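Lin2960 protein (Listeria innocua, PDB 3OOP) is of unknown function but probably binds DNA and regulates transcription. Local coordinates at residues 38-43 with 107-112. Numbering follows the deposited sequence.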
ATOM      1  N   GLU A  38       5.793   9.576 -19.398  1.00 35.91           N
ATOM      2  CA  GLU A  38       6.833   8.545 -19.479  1.00 35.41           C
ATOM      3  C   GLU A  38       8.167   9.119 -19.980  1.00 33.94           C
ATOM      4  O   GLU A  38       9.241   8.691 -19.555  1.00 33.63           O
ATOM      5  CB  GLU A  38       6.375   7.340 -20.326  1.00 36.47           C
ATOM      6  CG  GLU A  38       6.255   7.614 -21.827  1.00 38.68           C
ATOM      7  CD  GLU A  38       5.975   6.364 -22.661  1.00 42.20           C
ATOM      8  OE1 GLU A  38       5.734   6.528 -23.876  1.00 44.90           O
ATOM      9  OE2 GLU A  38       5.986   5.236 -22.118  1.00 43.83           O
ATOM     10  N   GLN A  39       8.082  10.103 -20.879  1.00 32.72           N
ATOM     11  CA  GLN A  39       9.266  10.807 -21.362  1.00 31.35           C
ATOM     12  C   GLN A  39       9.865  11.620 -20.225  1.00 30.35           C
ATOM     13  O   GLN A  39      11.084  11.731 -20.111  1.00 30.37           O
ATOM     14  CB  GLN A  39       8.912  11.706 -22.550  1.00 31.12           C
ATOM     15  CG  GLN A  39       8.639  10.936 -23.833  1.00 32.76           C
ATOM     16  CD  GLN A  39       7.892  11.761 -24.866  1.00 33.41           C
ATOM     17  OE1 GLN A  39       7.754  12.981 -24.730  1.00 34.08           O
ATOM     18  NE2 GLN A  39       7.400  11.099 -25.904  1.00 34.87           N
ATOM     19  N   TRP A  40       9.004  12.187 -19.390  1.00 29.57           N
ATOM     20  CA  TRP A  40       9.457  12.965 -18.244  1.00 29.41           C
ATOM     21  C   TRP A  40      10.195  12.086 -17.246  1.00 29.27           C
ATOM     22  O   TRP A  40      11.248  12.472 -16.748  1.00 29.13           O
ATOM     23  CB  TRP A  40       8.286  13.678 -17.584  1.00 29.52           C
ATOM     24  CG  TRP A  40       8.590  14.302 -16.248  1.00 30.02           C
ATOM     25  CD1 TRP A  40       7.976  14.021 -15.069  1.00 31.17           C
ATOM     26  CD2 TRP A  40       9.565  15.315 -15.962  1.00 33.04           C
ATOM     27  NE1 TRP A  40       8.492  14.798 -14.061  1.00 31.85           N
ATOM     28  CE2 TRP A  40       9.480  15.594 -14.576  1.00 32.99           C
ATOM     29  CE3 TRP A  40      10.510  16.002 -16.734  1.00 34.10           C
ATOM     30  CZ2 TRP A  40      10.296  16.544 -13.945  1.00 34.68           C
ATOM     31  CZ3 TRP A  40      11.330  16.948 -16.100  1.00 36.14           C
ATOM     32  CH2 TRP A  40      11.212  17.204 -14.718  1.00 35.83           C
ATOM     33  N   SER A  41       9.663  10.897 -16.979  1.00 29.80           N
ATOM     34  CA  SER A  41      10.327   9.966 -16.060  1.00 30.18           C
ATOM     35  C   SER A  41      11.768   9.729 -16.478  1.00 29.44           C
ATOM     36  O   SER A  41      12.684   9.783 -15.647  1.00 29.76           O
ATOM     37  CB  SER A  41       9.590   8.629 -15.994  1.00 30.84           C
ATOM     38  OG  SER A  41       8.293   8.823 -15.461  1.00 36.07           O
ATOM     39  N   VAL A  42      11.965   9.473 -17.766  1.00 28.43           N
ATOM     40  CA  VAL A  42      13.297   9.195 -18.287  1.00 28.05           C
ATOM     41  C   VAL A  42      14.168  10.459 -18.266  1.00 27.99           C
ATOM     42  O   VAL A  42      15.303  10.415 -17.797  1.00 27.55           O
ATOM     43  CB  VAL A  42      13.249   8.520 -19.677  1.00 28.11           C
ATOM     44  CG1 VAL A  42      14.639   8.408 -20.261  1.00 28.12           C
ATOM     45  CG2 VAL A  42      12.629   7.126 -19.555  1.00 28.77           C
ATOM     46  N   LEU A  43      13.626  11.577 -18.748  1.00 28.05           N
ATOM     47  CA  LEU A  43      14.345  12.861 -18.738  1.00 29.05           C
ATOM     48  C   LEU A  43      14.821  13.267 -17.350  1.00 28.97           C
ATOM     49  O   LEU A  43      15.986  13.646 -17.181  1.00 29.06           O
ATOM     50  CB  LEU A  43      13.459  13.982 -19.283  1.00 29.66           C
ATOM     51  CG  LEU A  43      13.568  14.485 -20.707  1.00 32.09           C
ATOM     52  CD1 LEU A  43      12.636  15.689 -20.853  1.00 33.90           C
ATOM     53  CD2 LEU A  43      15.009  14.866 -21.096  1.00 32.29           C
ATOM     54  N   GLU A 107      12.250  23.888 -16.730  1.00 29.86           N
ATOM     55  CA  GLU A 107      10.891  24.409 -16.820  1.00 30.88           C
ATOM     56  C   GLU A 107       9.887  23.425 -16.201  1.00 30.50           C
ATOM     57  O   GLU A 107       9.058  23.822 -15.373  1.00 30.55           O
ATOM     58  CB  GLU A 107      10.559  24.713 -18.290  1.00 32.08           C
ATOM     59  CG  GLU A 107       9.252  25.479 -18.539  1.00 35.93           C
ATOM     60  CD  GLU A 107       9.007  25.787 -20.016  1.00 40.83           C
ATOM     61  OE1 GLU A 107       7.918  26.315 -20.335  1.00 44.67           O
ATOM     62  OE2 GLU A 107       9.894  25.504 -20.861  1.00 42.52           O
ATOM     63  N   LEU A 108       9.986  22.147 -16.577  1.00 29.76           N
ATOM     64  CA  LEU A 108       9.095  21.107 -16.049  1.00 29.45           C
ATOM     65  C   LEU A 108       9.288  20.897 -14.552  1.00 29.45           C
ATOM     66  O   LEU A 108       8.296  20.808 -13.809  1.00 29.17           O
ATOM     67  CB  LEU A 108       9.285  19.787 -16.807  1.00 29.77           C
ATOM     68  CG  LEU A 108       8.962  19.808 -18.299  1.00 30.90           C
ATOM     69  CD1 LEU A 108       9.492  18.548 -18.996  1.00 32.04           C
ATOM     70  CD2 LEU A 108       7.461  19.960 -18.526  1.00 34.43           C
ATOM     71  N   ARG A 109      10.544  20.820 -14.105  1.00 29.34           N
ATOM     72  CA  ARG A 109      10.835  20.630 -12.686  0.50 29.74           C
ATOM     73  C   ARG A 109      10.202  21.739 -11.851  1.00 30.06           C
ATOM     74  O   ARG A 109       9.650  21.475 -10.789  1.00 30.47           O
ATOM     75  CB  ARG A 109      12.339  20.571 -12.420  0.50 29.86           C
ATOM     76  CG  ARG A 109      12.978  19.221 -12.699  0.50 30.18           C
ATOM     77  CD  ARG A 109      14.091  18.930 -11.708  0.50 31.36           C
ATOM     78  NE  ARG A 109      14.966  17.839 -12.137  0.50 32.58           N
ATOM     79  CZ  ARG A 109      14.753  16.552 -11.887  0.50 32.88           C
ATOM     80  NH1 ARG A 109      13.670  16.168 -11.219  0.50 34.41           N
ATOM     81  NH2 ARG A 109      15.626  15.641 -12.310  0.50 32.16           N
ATOM     82  N   ASP A 110      10.278  22.970 -12.344  1.00 30.29           N
ATOM     83  CA  ASP A 110       9.722  24.132 -11.624  1.00 31.69           C
ATOM     84  C   ASP A 110       8.199  24.038 -11.482  1.00 31.53           C
ATOM     85  O   ASP A 110       7.640  24.347 -10.420  1.00 31.16           O
ATOM     86  CB  ASP A 110      10.131  25.449 -12.303  1.00 32.81           C
ATOM     87  CG  ASP A 110      11.600  25.815 -12.061  1.00 35.10           C
ATOM     88  OD1 ASP A 110      12.234  25.268 -11.129  1.00 37.70           O
ATOM     89  OD2 ASP A 110      12.127  26.668 -12.810  1.00 38.52           O
ATOM     90  N   ILE A 111       7.541  23.594 -12.551  1.00 30.96           N
ATOM     91  CA  ILE A 111       6.088  23.420 -12.547  1.00 31.30           C
ATOM     92  C   ILE A 111       5.692  22.329 -11.563  1.00 30.56           C
ATOM     93  O   ILE A 111       4.779  22.523 -10.747  1.00 30.62           O
ATOM     94  CB  ILE A 111       5.545  23.088 -13.943  1.00 31.29           C
ATOM     95  CG1 ILE A 111       5.713  24.297 -14.863  1.00 33.04           C
ATOM     96  CG2 ILE A 111       4.055  22.713 -13.860  1.00 31.34           C
ATOM     97  CD1 ILE A 111       6.005  23.905 -16.273  1.00 35.78           C
ATOM     98  N   VAL A 112       6.379  21.188 -11.636  1.00 29.89           N
ATOM     99  CA  VAL A 112       6.118  20.075 -10.719  1.00 29.88           C
ATOM    100  C   VAL A 112       6.352  20.474  -9.256  1.00 30.42           C
ATOM    101  O   VAL A 112       5.536  20.158  -8.383  1.00 30.24           O
ATOM    102  CB  VAL A 112       6.939  18.818 -11.113  1.00 29.49           C
ATOM    103  CG1 VAL A 112       6.791  17.715 -10.080  1.00 29.94           C
ATOM    104  CG2 VAL A 112       6.510  18.324 -12.504  1.00 29.00           C
TER
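Trp40 reaches across from helix 37-49 to Leu108, Arg109 and Val112 of helix 99-119, joining a helix at the start of the winged helix-turn-helix region, as in MarR proteins, to the long helix that follows the wing. The two segments cross steeply, at -106°, and their axes come no closer than 12.0 Å, a gap spanned mainly by the indole. With CG anti to the backbone N (chi1 169°), the indole is directed out from its own helix, six-membered ring foremost.

The apolar contacts are made over one face and at the margin of the indole. Leu108 lies over one face in a CH-pi contact, its CB 4.0 Å from the centroid of the Trp40 six-membered ring, while Leu108 CD1 packs 3.6 Å from Trp40 CE3. Val112 approaches the pyrrole side obliquely, CG2 being 4.3 Å from Trp40 NE1. Met27 of helix 2-29 also touches the indole, and Tyr33, in the loop that follows that helix, touches Leu108.

No hydrogen bond links the segments; the polar tie is made farther along helix 37-49. Arg109 bends at chi2 and, in the conformer described, its guanidinium reaches Glu47 OE1 in a salt bridge through NH2. The guanidinium plane stands 64° from that of the ring, so the two do not stack in parallel. It is the aliphatic part of Arg109 that meets the indole edge, CG lying in the ring plane 3.4 Å from Trp40 CH2.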